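Local coordinates for hypothetical protein TT1561 (Thermus thermophilus, PDB 1UF3) that is of unknown function but binds calcium ions and is probably a metal-dependent phosphoesterase of the calcineurin superfamily, at residues A53-F56 / R57-E61; D74-I77 / W78-L81; A85-E88 / L89-E93; A133-A136 / E137-K141; H193-G197 / A198-V202. All coordinates share one frame; numbering follows the deposited sequence.

Contact 1: A53-F56 / R57-E61; sequences AAFF and RILSE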
loop_
_atom_site.group_PDB
_atom_site.type_symbol
_atom_site.label_atom_id
_atom_site.label_comp_id
_atom_site.label_asym_id
_atom_site.label_seq_id
_atom_site.Cartn_x
_atom_site.Cartn_y
_atom_site.Cartn_z
ATOM N N ALA A 53 26.388 14.488 -14.090
ATOM C CA ALA A 53 25.181 13.970 -14.707
ATOM C C ALA A 53 25.056 12.467 -14.492
ATOM O O ALA A 53 23.963 11.968 -14.209
ATOM C CB ALA A 53 25.161 14.308 -16.190
ATOM N N ALA A 54 26.164 11.729 -14.601
ATOM C CA ALA A 54 26.098 10.280 -14.402
ATOM C C ALA A 54 25.775 9.958 -12.935
ATOM O O ALA A 54 25.013 9.040 -12.644
ATOM C CB ALA A 54 27.428 9.625 -14.816
ATOM N N PHE A 55 26.386 10.726 -12.032
ATOM C CA PHE A 55 26.189 10.603 -10.580
ATOM C C PHE A 55 24.674 10.781 -10.251
ATOM O O PHE A 55 24.057 9.938 -9.626
ATOM C CB PHE A 55 27.005 11.698 -9.878
ATOM C CG PHE A 55 26.955 11.635 -8.382
ATOM C CD1 PHE A 55 27.931 10.936 -7.669
ATOM C CD2 PHE A 55 25.934 12.282 -7.675
ATOM C CE1 PHE A 55 27.898 10.879 -6.263
ATOM C CE2 PHE A 55 25.888 12.232 -6.277
ATOM C CZ PHE A 55 26.873 11.529 -5.568
ATOM N N PHE A 56 24.097 11.893 -10.692
ATOM C CA PHE A 56 22.677 12.175 -10.460
ATOM C C PHE A 56 21.717 11.185 -11.118
ATOM O O PHE A 56 20.651 10.872 -10.573
ATOM C CB PHE A 56 22.387 13.600 -10.902
ATOM C CG PHE A 56 22.960 14.626 -9.978
ATOM C CD1 PHE A 56 23.581 15.755 -10.467
ATOM C CD2 PHE A 56 22.868 14.456 -8.593
ATOM C CE1 PHE A 56 24.109 16.711 -9.607
ATOM C CE2 PHE A 56 23.392 15.411 -7.728
ATOM C CZ PHE A 56 24.014 16.539 -8.238
ATOM N N ARG A 57 22.095 10.658 -12.275
ATOM C CA ARG A 57 21.249 9.682 -12.952
ATOM C C ARG A 57 21.108 8.439 -12.069
ATOM O O ARG A 57 20.019 7.863 -11.935
ATOM C CB ARG A 57 21.870 9.301 -14.296
ATOM C CG ARG A 57 21.031 8.340 -15.096
ATOM C CD ARG A 57 20.523 8.983 -16.380
ATOM N NE ARG A 57 19.481 8.154 -16.994
ATOM C CZ ARG A 57 18.778 8.493 -18.070
ATOM N NH1 ARG A 57 18.997 9.656 -18.677
ATOM N NH2 ARG A 57 17.844 7.669 -18.531
ATOM N N ILE A 58 22.224 8.023 -11.476
ATOM C CA ILE A 58 22.244 6.860 -10.595
ATOM C C ILE A 58 21.481 7.162 -9.300
ATOM O O ILE A 58 20.705 6.339 -8.846
ATOM C CB ILE A 58 23.719 6.442 -10.268
ATOM C CG1 ILE A 58 24.256 5.577 -11.412
ATOM C CG2 ILE A 58 23.802 5.689 -8.923
ATOM C CD1 ILE A 58 25.772 5.498 -11.467
ATOM N N LEU A 59 21.684 8.346 -8.732
ATOM C CA LEU A 59 20.992 8.712 -7.490
ATOM C C LEU A 59 19.484 8.805 -7.705
ATOM O O LEU A 59 18.701 8.443 -6.825
ATOM C CB LEU A 59 21.499 10.047 -6.980
ATOM C CG LEU A 59 21.554 10.335 -5.477
ATOM C CD1 LEU A 59 21.524 11.833 -5.310
ATOM C CD2 LEU A 59 20.425 9.694 -4.721
ATOM N N SER A 60 19.094 9.273 -8.894
ATOM C CA SER A 60 17.683 9.439 -9.260
ATOM C C SER A 60 16.884 8.137 -9.253
ATOM O O SER A 60 15.654 8.161 -9.158
ATOM C CB SER A 60 17.565 10.102 -10.646
ATOM O OG SER A 60 17.762 9.140 -11.684
ATOM N N GLU A 61 17.569 6.999 -9.340
ATOM C CA GLU A 61 16.892 5.703 -9.332
ATOM C C GLU A 61 16.183 5.384 -8.002
ATOM O O GLU A 61 15.259 4.564 -7.952
ATOM C CB GLU A 61 17.899 4.589 -9.632
ATOM C CG GLU A 61 18.576 4.715 -11.000
ATOM C CD GLU A 61 17.923 3.846 -12.053
ATOM O OE1 GLU A 61 16.669 3.835 -12.123
ATOM O OE2 GLU A 61 18.663 3.180 -12.814
#
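Leu59 presents its CD1 methyl to both phenylalanines of the preceding turn of helix 49-59. The methyl comes in at the edge of the Phe56 ring, close to its plane, with Leu59 CD1 4.4 Å from Phe56 CD2. Towards Phe55 it approaches obliquely, and Leu59 CD1 is 4.5 Å from Phe55 CE2. Phe56 has CG beside its own N and anti to the carbonyl carbon (chi1 -72°), which brings Phe56 CD2 to the edge of the Phe55 ring, in its plane. Beyond this group the Phe56 ring meets that of Tyr68, and the side chain also packs on Val87 of helix 77-90, while Phe55 packs on Leu18 and Leu21 of helix 18-25.

Ile58 lies alongside the previous turn, its CD1 3.8 Å from Ala54 O. Arg57 sets only its CB against that turn, 3.4 Å from Ala53 O; the rest of the chain carries the guanidinium away, to the side where Arg218 of the second subunit packs on it.

Regular helical bonds run beneath the side chains, among them Leu59 N to Phe55 O at 3.0 Å and Ser60 N to Phe56 O at 2.8 Å. Ser60 turns its hydroxyl back between N and carbonyl carbon (chi1 80°), and OG donates to Arg57 O at 2.6 Å, giving the hydroxyl a backbone partner three residues earlier in the chain. The chemistry is that of an amphipathic helix: dispersion between aromatic rings and methyls on the inner flank, charge carried outward to the subunit boundary.

Contact 2: D74-I77 / W78-L81; sequences DAPI and WEYL. With CA (calcium ion), chain I.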
loop_
_atom_site.group_PDB
_atom_site.type_symbol
_atom_site.label_atom_id
_atom_site.label_comp_id
_atom_site.label_asym_id
_atom_site.label_seq_id
_atom_site.Cartn_x
_atom_site.Cartn_y
_atom_site.Cartn_z
ATOM N N ASP A 74 33.925 20.042 -5.124
ATOM C CA ASP A 74 32.888 20.091 -6.159
ATOM C C ASP A 74 32.889 21.443 -6.874
ATOM O O ASP A 74 31.865 22.139 -6.925
ATOM C CB ASP A 74 31.507 19.818 -5.530
ATOM C CG ASP A 74 31.321 18.371 -5.148
ATOM O OD1 ASP A 74 31.418 17.491 -6.038
ATOM O OD2 ASP A 74 31.075 18.094 -3.951
ATOM N N ALA A 75 34.037 21.808 -7.443
ATOM C CA ALA A 75 34.181 23.088 -8.128
ATOM C C ALA A 75 34.587 22.970 -9.611
ATOM O O ALA A 75 35.158 21.958 -10.046
ATOM C CB ALA A 75 35.193 23.959 -7.356
ATOM N N PRO A 76 34.241 23.982 -10.421
ATOM C CA PRO A 76 33.509 25.193 -10.037
ATOM C C PRO A 76 32.058 24.875 -9.622
ATOM O O PRO A 76 31.471 23.875 -10.045
ATOM C CB PRO A 76 33.596 26.062 -11.293
ATOM C CG PRO A 76 33.587 25.035 -12.388
ATOM C CD PRO A 76 34.548 23.992 -11.859
ATOM N N ILE A 77 31.507 25.740 -8.784
ATOM C CA ILE A 77 30.162 25.583 -8.242
ATOM C C ILE A 77 29.077 25.397 -9.309
ATOM O O ILE A 77 28.157 24.601 -9.145
ATOM C CB ILE A 77 29.812 26.823 -7.345
ATOM C CG1 ILE A 77 28.425 26.675 -6.701
ATOM C CG2 ILE A 77 29.840 28.080 -8.184
ATOM C CD1 ILE A 77 28.322 25.581 -5.673
ATOM N N TRP A 78 29.206 26.116 -10.414
ATOM C CA TRP A 78 28.209 26.070 -11.472
ATOM C C TRP A 78 28.021 24.752 -12.192
ATOM O O TRP A 78 26.944 24.520 -12.761
ATOM C CB TRP A 78 28.479 27.202 -12.474
ATOM C CG TRP A 78 28.611 28.559 -11.803
ATOM C CD1 TRP A 78 29.713 29.357 -11.800
ATOM C CD2 TRP A 78 27.592 29.284 -11.076
ATOM N NE1 TRP A 78 29.454 30.525 -11.124
ATOM C CE2 TRP A 78 28.163 30.508 -10.670
ATOM C CE3 TRP A 78 26.257 29.014 -10.740
ATOM C CZ2 TRP A 78 27.452 31.472 -9.938
ATOM C CZ3 TRP A 78 25.538 29.979 -10.006
ATOM C CH2 TRP A 78 26.142 31.191 -9.616
ATOM N N GLU A 79 29.032 23.881 -12.180
ATOM C CA GLU A 79 28.884 22.583 -12.836
ATOM C C GLU A 79 27.998 21.680 -11.980
ATOM O O GLU A 79 27.050 21.045 -12.480
ATOM C CB GLU A 79 30.246 21.909 -13.069
ATOM C CG GLU A 79 31.157 22.720 -13.987
ATOM C CD GLU A 79 32.262 21.892 -14.656
ATOM O OE1 GLU A 79 32.875 22.437 -15.591
ATOM O OE2 GLU A 79 32.518 20.725 -14.268
ATOM N N TYR A 80 28.327 21.601 -10.694
ATOM C CA TYR A 80 27.522 20.825 -9.745
ATOM C C TYR A 80 26.092 21.397 -9.822
ATOM O O TYR A 80 25.133 20.658 -10.015
ATOM C CB TYR A 80 28.072 20.998 -8.312
ATOM C CG TYR A 80 27.066 20.784 -7.160
ATOM C CD1 TYR A 80 26.761 19.501 -6.697
ATOM C CD2 TYR A 80 26.444 21.868 -6.535
ATOM C CE1 TYR A 80 25.865 19.297 -5.635
ATOM C CE2 TYR A 80 25.541 21.676 -5.462
ATOM C CZ TYR A 80 25.262 20.391 -5.018
ATOM O OH TYR A 80 24.413 20.177 -3.936
ATOM N N LEU A 81 25.974 22.718 -9.704
ATOM C CA LEU A 81 24.666 23.378 -9.713
ATOM C C LEU A 81 23.813 23.128 -10.970
ATOM O O LEU A 81 22.599 22.896 -10.871
ATOM C CB LEU A 81 24.825 24.886 -9.508
ATOM C CG LEU A 81 23.542 25.596 -9.025
ATOM C CD1 LEU A 81 23.243 25.136 -7.579
ATOM C CD2 LEU A 81 23.694 27.117 -9.055
HETATM CA CA CA I . 35.339 20.005 -11.323
HETATM O O HOH W 1 32.857 20.418 -11.665
HETATM O O HOH W 2 35.260 20.988 -13.592
HETATM O O HOH W 3 37.544 21.120 -12.645
HETATM O O HOH W 4 34.478 18.502 -9.543
#
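Van der Waals contacts between Ile77 and Trp78 and between Pro76 and Glu79 open the first turn of helix 77-90. Ile77 CG2 stands over one face of the indole as a CH-pi contact, 3.7 Å from the centroid of the five-membered ring of Trp78 and directly on its normal. With CG1 anti to the backbone N (chi1 -177°), the isoleucine places CG2 between N and the carbonyl carbon, where it can cover the ring that follows. Pro76, preceded by a cis peptide bond, crosses the extended Glu79 side chain, CG to CG 3.7 Å.

Backbone bonds start the helix: Glu79 N reaches Pro76 O at 3.2 Å from above the carbonyl plane, and Leu81 N meets Ile77 O at 2.9 Å. The loop between strand 66-69 and this helix lies where calcineurin-superfamily enzymes carry the Gly-Asn-His-Asp/Glu motif, of which Asp74 probably corresponds to the last position. Asp74 holds the loop through both carboxylate oxygens, OD1 bonded to Tyr52 OH and Met43 N, OD2 to Gly71 N and Leu42 N.

Metal coordination comes from Ala75 O, 2.3 Å from the calcium ion, with four waters and the carbonyls of Lys45 and Ala47. Glu79 acts from the second shell: its OE2 accepts hydrogen bonds from two of these metal-bound waters, at 2.6 Å from water 1 and 2.8 Å from water 2, while OE2 itself stays 4.1 Å from the calcium.

Contact 3: A85-E88 / L89-E93; sequences ANVE and LVHPE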
loop_
_atom_site.group_PDB
_atom_site.type_symbol
_atom_site.label_atom_id
_atom_site.label_comp_id
_atom_site.label_asym_id
_atom_site.label_seq_id
_atom_site.Cartn_x
_atom_site.Cartn_y
_atom_site.Cartn_z
ATOM N N ALA A 85 20.344 21.045 -11.044
ATOM C CA ALA A 85 19.177 21.708 -11.596
ATOM C C ALA A 85 18.521 20.829 -12.669
ATOM O O ALA A 85 17.297 20.677 -12.667
ATOM C CB ALA A 85 19.572 23.070 -12.164
ATOM N N ASN A 86 19.327 20.233 -13.558
ATOM C CA ASN A 86 18.820 19.348 -14.623
ATOM C C ASN A 86 18.054 18.121 -14.098
ATOM O O ASN A 86 16.929 17.847 -14.522
ATOM C CB ASN A 86 19.970 18.826 -15.529
ATOM C CG ASN A 86 20.639 19.931 -16.347
ATOM O OD1 ASN A 86 20.060 20.993 -16.569
ATOM N ND2 ASN A 86 21.867 19.675 -16.802
ATOM N N VAL A 87 18.658 17.352 -13.197
ATOM C CA VAL A 87 17.956 16.168 -12.697
ATOM C C VAL A 87 16.736 16.547 -11.837
ATOM O O VAL A 87 15.746 15.842 -11.831
ATOM C CB VAL A 87 18.874 15.259 -11.835
ATOM C CG1 VAL A 87 19.144 15.903 -10.503
ATOM C CG2 VAL A 87 18.229 13.916 -11.638
ATOM N N GLU A 88 16.818 17.666 -11.142
ATOM C CA GLU A 88 15.727 18.085 -10.256
ATOM C C GLU A 88 14.501 18.602 -10.998
ATOM O O GLU A 88 13.434 18.743 -10.419
ATOM C CB GLU A 88 16.241 19.141 -9.285
ATOM C CG GLU A 88 17.222 18.551 -8.263
ATOM C CD GLU A 88 17.969 19.597 -7.463
ATOM O OE1 GLU A 88 17.467 20.735 -7.325
ATOM O OE2 GLU A 88 19.061 19.272 -6.950
ATOM N N LEU A 89 14.653 18.907 -12.280
ATOM C CA LEU A 89 13.506 19.360 -13.054
ATOM C C LEU A 89 12.487 18.254 -13.149
ATOM O O LEU A 89 11.307 18.479 -12.911
ATOM C CB LEU A 89 13.915 19.759 -14.469
ATOM C CG LEU A 89 14.626 21.098 -14.558
ATOM C CD1 LEU A 89 15.240 21.287 -15.968
ATOM C CD2 LEU A 89 13.616 22.189 -14.256
ATOM N N VAL A 90 12.942 17.053 -13.499
ATOM C CA VAL A 90 12.033 15.940 -13.659
ATOM C C VAL A 90 11.978 14.958 -12.496
ATOM O O VAL A 90 11.152 14.052 -12.508
ATOM C CB VAL A 90 12.318 15.183 -14.978
ATOM C CG1 VAL A 90 11.843 16.039 -16.159
ATOM C CG2 VAL A 90 13.809 14.903 -15.110
ATOM N N HIS A 91 12.885 15.100 -11.525
ATOM C CA HIS A 91 12.849 14.259 -10.335
ATOM C C HIS A 91 12.858 15.282 -9.234
ATOM O O HIS A 91 13.871 15.445 -8.527
ATOM C CB HIS A 91 14.079 13.365 -10.235
ATOM C CG HIS A 91 13.965 12.106 -11.028
ATOM N ND1 HIS A 91 13.303 10.987 -10.562
ATOM C CD2 HIS A 91 14.411 11.792 -12.269
ATOM C CE1 HIS A 91 13.351 10.039 -11.480
ATOM N NE2 HIS A 91 14.016 10.503 -12.525
ATOM N N PRO A 92 11.742 16.015 -9.085
ATOM C CA PRO A 92 11.642 17.052 -8.059
ATOM C C PRO A 92 11.733 16.587 -6.599
ATOM O O PRO A 92 11.771 17.409 -5.701
ATOM C CB PRO A 92 10.322 17.779 -8.408
ATOM C CG PRO A 92 9.482 16.687 -9.008
ATOM C CD PRO A 92 10.496 15.910 -9.872
ATOM N N GLU A 93 11.808 15.284 -6.369
ATOM C CA GLU A 93 11.968 14.792 -5.011
ATOM C C GLU A 93 13.441 14.925 -4.590
ATOM O O GLU A 93 13.763 14.765 -3.416
ATOM C CB GLU A 93 11.526 13.335 -4.879
ATOM C CG GLU A 93 12.384 12.300 -5.605
ATOM C CD GLU A 93 12.143 12.285 -7.111
ATOM O OE1 GLU A 93 12.465 11.271 -7.747
ATOM O OE2 GLU A 93 11.632 13.281 -7.657
#
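The last turn of helix 77-90, in the beta-alpha-beta unit that leads from strand 66-69 to strand 94-96, is where Val87 and His91 meet and the helix gives out. His91 N bonds to Val87 O at 3.0 Å, in the carbonyl plane, and Val87 CG2 lies 4.4 Å from His91 CD2. Two residues earlier the pattern is already slack: Leu89 N is shared weakly between Ala85 O at 3.2 Å and Asn86 O at 3.4 Å. Leu89 folds back over the same carbonyls because its CG sits beside the backbone N (chi1 -76°), which puts CG 3.3 Å from Ala85 O.

Pro92 has no N-H to continue the ladder; its CA approaches Glu88 O instead, at 3.4 Å, as a CA-H...O contact. Beyond it the Glu93 side chain comes back, and His91 ND1 donates to the syn side of Glu93 OE1 at 3.0 Å, the acceptor only 6° out of the ring plane. The exact pose of the carboxylate is somewhat doubtful, since its other oxygen is modelled too close to the backbone.

Glu88 leaves the helix on a different side, with OE2 bonded to Tyr68 OH and Asn96 N, and OE1 to Tyr138 OH and, in a salt bridge, to Lys141 NZ, both of the third subunit. Leu89 and Val90 face the second subunit, and Val87 and Glu88 lie against Met94 of strand 94-96.

Contact 4: A133-A136 / E137-K141; sequences AWVA and EYRLK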
loop_
_atom_site.group_PDB
_atom_site.type_symbol
_atom_site.label_atom_id
_atom_site.label_comp_id
_atom_site.label_asym_id
_atom_site.label_seq_id
_atom_site.Cartn_x
_atom_site.Cartn_y
_atom_site.Cartn_z
ATOM N N ALA A 133 32.725 31.795 7.672
ATOM C CA ALA A 133 31.579 31.608 8.555
ATOM C C ALA A 133 30.437 32.601 8.361
ATOM O O ALA A 133 29.285 32.191 8.333
ATOM C CB ALA A 133 32.026 31.623 10.021
ATOM N N TRP A 134 30.736 33.894 8.243
ATOM C CA TRP A 134 29.670 34.880 8.072
ATOM C C TRP A 134 28.772 34.578 6.867
ATOM O O TRP A 134 27.586 34.925 6.882
ATOM C CB TRP A 134 30.216 36.308 7.951
ATOM C CG TRP A 134 30.933 36.648 6.657
ATOM C CD1 TRP A 134 32.278 36.539 6.406
ATOM C CD2 TRP A 134 30.341 37.143 5.444
ATOM N NE1 TRP A 134 32.556 36.933 5.111
ATOM C CE2 TRP A 134 31.388 37.307 4.500
ATOM C CE3 TRP A 134 29.029 37.457 5.059
ATOM C CZ2 TRP A 134 31.162 37.772 3.197
ATOM C CZ3 TRP A 134 28.804 37.919 3.755
ATOM C CH2 TRP A 134 29.868 38.072 2.843
ATOM N N VAL A 135 29.317 33.934 5.836
ATOM C CA VAL A 135 28.511 33.620 4.670
ATOM C C VAL A 135 27.574 32.464 5.022
ATOM O O VAL A 135 26.392 32.487 4.662
ATOM C CB VAL A 135 29.365 33.246 3.422
ATOM C CG1 VAL A 135 28.464 32.596 2.336
ATOM C CG2 VAL A 135 29.999 34.496 2.826
ATOM N N ALA A 136 28.087 31.471 5.743
ATOM C CA ALA A 136 27.259 30.334 6.128
ATOM C C ALA A 136 26.123 30.808 7.029
ATOM O O ALA A 136 24.984 30.357 6.883
ATOM C CB ALA A 136 28.089 29.269 6.848
ATOM N N GLU A 137 26.442 31.713 7.958
ATOM C CA GLU A 137 25.447 32.252 8.878
ATOM C C GLU A 137 24.419 33.084 8.116
ATOM O O GLU A 137 23.215 33.021 8.398
ATOM C CB GLU A 137 26.120 33.115 9.944
ATOM C CG GLU A 137 25.173 34.028 10.680
ATOM C CD GLU A 137 25.891 34.866 11.730
ATOM O OE1 GLU A 137 25.308 35.872 12.204
ATOM O OE2 GLU A 137 27.041 34.509 12.084
ATOM N N TYR A 138 24.893 33.869 7.152
ATOM C CA TYR A 138 23.985 34.678 6.360
ATOM C C TYR A 138 23.003 33.775 5.593
ATOM O O TYR A 138 21.841 34.130 5.430
ATOM C CB TYR A 138 24.765 35.573 5.380
ATOM C CG TYR A 138 23.895 36.603 4.671
ATOM C CD1 TYR A 138 23.572 37.810 5.286
ATOM C CD2 TYR A 138 23.365 36.347 3.394
ATOM C CE1 TYR A 138 22.749 38.744 4.663
ATOM C CE2 TYR A 138 22.530 37.283 2.758
ATOM C CZ TYR A 138 22.231 38.472 3.398
ATOM O OH TYR A 138 21.433 39.416 2.784
ATOM N N ARG A 139 23.460 32.612 5.124
ATOM C CA ARG A 139 22.580 31.709 4.391
ATOM C C ARG A 139 21.510 31.156 5.320
ATOM O O ARG A 139 20.343 31.076 4.960
ATOM C CB ARG A 139 23.321 30.489 3.807
ATOM C CG ARG A 139 24.436 30.755 2.804
ATOM C CD ARG A 139 24.041 31.727 1.710
ATOM N NE ARG A 139 25.132 31.896 0.755
ATOM C CZ ARG A 139 25.178 32.833 -0.192
ATOM N NH1 ARG A 139 24.190 33.713 -0.333
ATOM N NH2 ARG A 139 26.217 32.888 -1.013
ATOM N N LEU A 140 21.923 30.757 6.516
ATOM C CA LEU A 140 20.994 30.163 7.463
ATOM C C LEU A 140 20.023 31.101 8.160
ATOM O O LEU A 140 18.993 30.651 8.659
ATOM C CB LEU A 140 21.765 29.365 8.505
ATOM C CG LEU A 140 22.635 28.267 7.873
ATOM C CD1 LEU A 140 23.514 27.646 8.952
ATOM C CD2 LEU A 140 21.755 27.204 7.188
ATOM N N LYS A 141 20.307 32.392 8.185
ATOM C CA LYS A 141 19.395 33.287 8.872
ATOM C C LYS A 141 18.040 33.398 8.162
ATOM O O LYS A 141 17.056 33.795 8.781
ATOM C CB LYS A 141 19.997 34.687 9.050
ATOM C CG LYS A 141 20.026 35.525 7.794
ATOM C CD LYS A 141 20.258 36.977 8.130
ATOM C CE LYS A 141 20.298 37.828 6.865
ATOM N NZ LYS A 141 20.364 39.285 7.163
#
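Glu137 N donates to Ala133 O at 2.9 Å, a nearly straight bond that, with the equally short Tyr138 N to Trp134 O, ties the first turn of helix 133-140 to the next. One residue on, Arg139 N bonds to Val135 O at 3.0 Å, and the arginine side chain folds over that same carbonyl, CG 3.2 Å from Val135 O.

The Val135 and Arg139 side chains run alongside each other in the same direction. The arginine has CG beside its backbone N (chi1 -61°) and bends at chi2, which draws NE to 3.8 Å from Val135 CG1; the guanidinium beyond forms a salt bridge with Glu99. The other valine methyl, CG2, lies over one face of the Trp134 ring, 3.4 Å above its plane and offset toward the rim. A calcium ion lies about 4 Å from the Arg139 side chain. Replacing Arg139 by an alanine would probably cost Glu99 this salt bridge and take the neighbour from the CG1 methyl of Val135.

Ala136 and Leu140 pack on Val113 of strand 108-118, Glu137 and Leu140 touch Leu175 of helix 170-179, and Tyr138 reaches Asn96 of the third subunit with its hydroxyl.

Contact 5: H193-G197 / A198-V202; sequences HEMLG and ASWVV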
loop_
_atom_site.group_PDB
_atom_site.type_symbol
_atom_site.label_atom_id
_atom_site.label_comp_id
_atom_site.label_asym_id
_atom_site.label_seq_id
_atom_site.Cartn_x
_atom_site.Cartn_y
_atom_site.Cartn_z
ATOM N N HIS A 193 28.172 9.372 16.213
ATOM C CA HIS A 193 27.277 10.473 16.483
ATOM C C HIS A 193 27.338 10.907 17.927
ATOM O O HIS A 193 27.673 10.121 18.818
ATOM C CB HIS A 193 25.850 10.053 16.106
ATOM C CG HIS A 193 25.331 8.897 16.900
ATOM N ND1 HIS A 193 24.484 9.053 17.978
ATOM C CD2 HIS A 193 25.537 7.565 16.778
ATOM C CE1 HIS A 193 24.186 7.868 18.481
ATOM N NE2 HIS A 193 24.814 6.946 17.772
ATOM N N GLU A 194 26.994 12.165 18.155
ATOM C CA GLU A 194 26.988 12.722 19.499
ATOM C C GLU A 194 25.932 13.806 19.574
ATOM O O GLU A 194 25.429 14.250 18.551
ATOM C CB GLU A 194 28.350 13.352 19.805
ATOM C CG GLU A 194 29.488 12.365 19.903
ATOM C CD GLU A 194 29.668 11.872 21.325
ATOM O OE1 GLU A 194 28.881 11.009 21.767
ATOM O OE2 GLU A 194 30.586 12.380 22.005
HETATM N N MSE A 195 25.595 14.221 20.789
HETATM C CA MSE A 195 24.649 15.305 20.969
HETATM C C MSE A 195 25.476 16.570 21.195
HETATM O O MSE A 195 26.530 16.527 21.839
HETATM C CB MSE A 195 23.767 15.078 22.203
HETATM C CG MSE A 195 22.907 13.832 22.157
HETATM SE SE MSE A 195 21.561 13.902 20.739
HETATM C CE MSE A 195 20.803 15.628 21.080
ATOM N N LEU A 196 25.002 17.680 20.639
ATOM C CA LEU A 196 25.621 18.987 20.800
ATOM C C LEU A 196 24.418 19.805 21.247
ATOM O O LEU A 196 23.632 20.313 20.420
ATOM C CB LEU A 196 26.165 19.520 19.469
ATOM C CG LEU A 196 27.142 20.706 19.583
ATOM C CD1 LEU A 196 27.844 20.934 18.250
ATOM C CD2 LEU A 196 26.399 21.976 20.053
ATOM N N GLY A 197 24.260 19.903 22.564
ATOM C CA GLY A 197 23.119 20.610 23.108
ATOM C C GLY A 197 21.946 19.708 22.796
ATOM O O GLY A 197 22.016 18.498 23.004
ATOM N N ALA A 198 20.878 20.278 22.253
ATOM C CA ALA A 198 19.710 19.476 21.910
ATOM C C ALA A 198 19.792 18.928 20.478
ATOM O O ALA A 198 18.857 18.269 20.014
ATOM C CB ALA A 198 18.448 20.310 22.078
ATOM N N SER A 199 20.912 19.181 19.793
ATOM C CA SER A 199 21.098 18.730 18.401
ATOM C C SER A 199 21.843 17.411 18.267
ATOM O O SER A 199 22.884 17.223 18.881
ATOM C CB SER A 199 21.877 19.769 17.586
ATOM O OG SER A 199 21.362 21.083 17.713
ATOM N N TRP A 200 21.308 16.505 17.453
ATOM C CA TRP A 200 21.921 15.211 17.191
ATOM C C TRP A 200 22.864 15.393 15.988
ATOM O O TRP A 200 22.420 15.679 14.873
ATOM C CB TRP A 200 20.843 14.179 16.866
ATOM C CG TRP A 200 21.334 12.761 16.639
ATOM C CD1 TRP A 200 22.365 12.132 17.287
ATOM C CD2 TRP A 200 20.742 11.767 15.781
ATOM N NE1 TRP A 200 22.443 10.824 16.900
ATOM C CE2 TRP A 200 21.461 10.567 15.976
ATOM C CE3 TRP A 200 19.670 11.775 14.877
ATOM C CZ2 TRP A 200 21.147 9.390 15.308
ATOM C CZ3 TRP A 200 19.346 10.581 14.202
ATOM C CH2 TRP A 200 20.082 9.413 14.423
ATOM N N VAL A 201 24.165 15.264 16.219
ATOM C CA VAL A 201 25.143 15.417 15.141
ATOM C C VAL A 201 25.636 14.049 14.723
ATOM O O VAL A 201 26.176 13.277 15.531
ATOM C CB VAL A 201 26.329 16.273 15.568
ATOM C CG1 VAL A 201 27.318 16.413 14.404
ATOM C CG2 VAL A 201 25.844 17.620 16.021
ATOM N N VAL A 202 25.443 13.758 13.444
ATOM C CA VAL A 202 25.800 12.477 12.872
ATOM C C VAL A 202 26.838 12.549 11.755
ATOM O O VAL A 202 26.765 13.402 10.862
ATOM C CB VAL A 202 24.540 11.762 12.284
ATOM C CG1 VAL A 202 24.952 10.449 11.589
ATOM C CG2 VAL A 202 23.495 11.503 13.409
HETATM O O HOH W 5 22.190 22.824 19.749
#
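His193 and Trp200 bring their rings together at the open end of the hairpin, the planes nearly perpendicular at 87°. His193 ND1 lies near the indole plane at its edge, 2.9 Å from Trp200 NE1. The histidine gets there with CG between its backbone N and carbonyl carbon (chi1 62°); Val202 CG2 covers the middle of one indole face.

Glu194 and Val201 form a hydrogen-bonded pair, Glu194 N to Val201 O at 3.0 Å and Val201 N to Glu194 O at 2.8 Å. Met195, present as selenomethionine, pairs with Trp200 without such bonds. Its chain curls at chi2 and chi3, so that SE comes obliquely to the indole as a Met-aromatic contact, 3.9 Å from Trp200 CB, and CE ends 3.4 Å from Ala198 O. A serine in place of Trp200 is likely to strip His193 and Met195 of their common aromatic partner and open a gap beneath Val202.

Leu196 and Ser199 close the last pair, Leu196 N to Ser199 O at 2.8 Å and the return bond, Ser199 N to Leu196 O, at 3.0 Å. On the same face Leu196 CB touches Val201 CG2 at 3.9 Å, and Ser199 OG bonds to Pro181 O. Gly197 takes a positive phi, which favours glycine, at the first corner of the turn. This is a beta hairpin with a two-residue loop (Gly197-Ala198) forming a type II' turn, its second strand continuing the sheet onto strand 183-186.

The five contacts follow one another along the chain. Contacts 1, 2 and 3 belong to the half built on the six-stranded sheet: contacts 2 and 3 are the start and end of helix 77-90, their centres about 16 Å apart, and contact 1 on helix 49-59 packs against both, with Phe56 CB 4.0 Å from Val87 CB. Contacts 4 and 5 belong with the seven-stranded sheet, about 20 Å apart between centres; contact 5 is, centre to centre, about 30 Å from contact 1, across the chain's centre. Contacts 2, 3 and 4 all touch the third subunit, and contacts 1 and 3 the second, so the helices of this layered metallophosphoesterase-like fold also build the assembly.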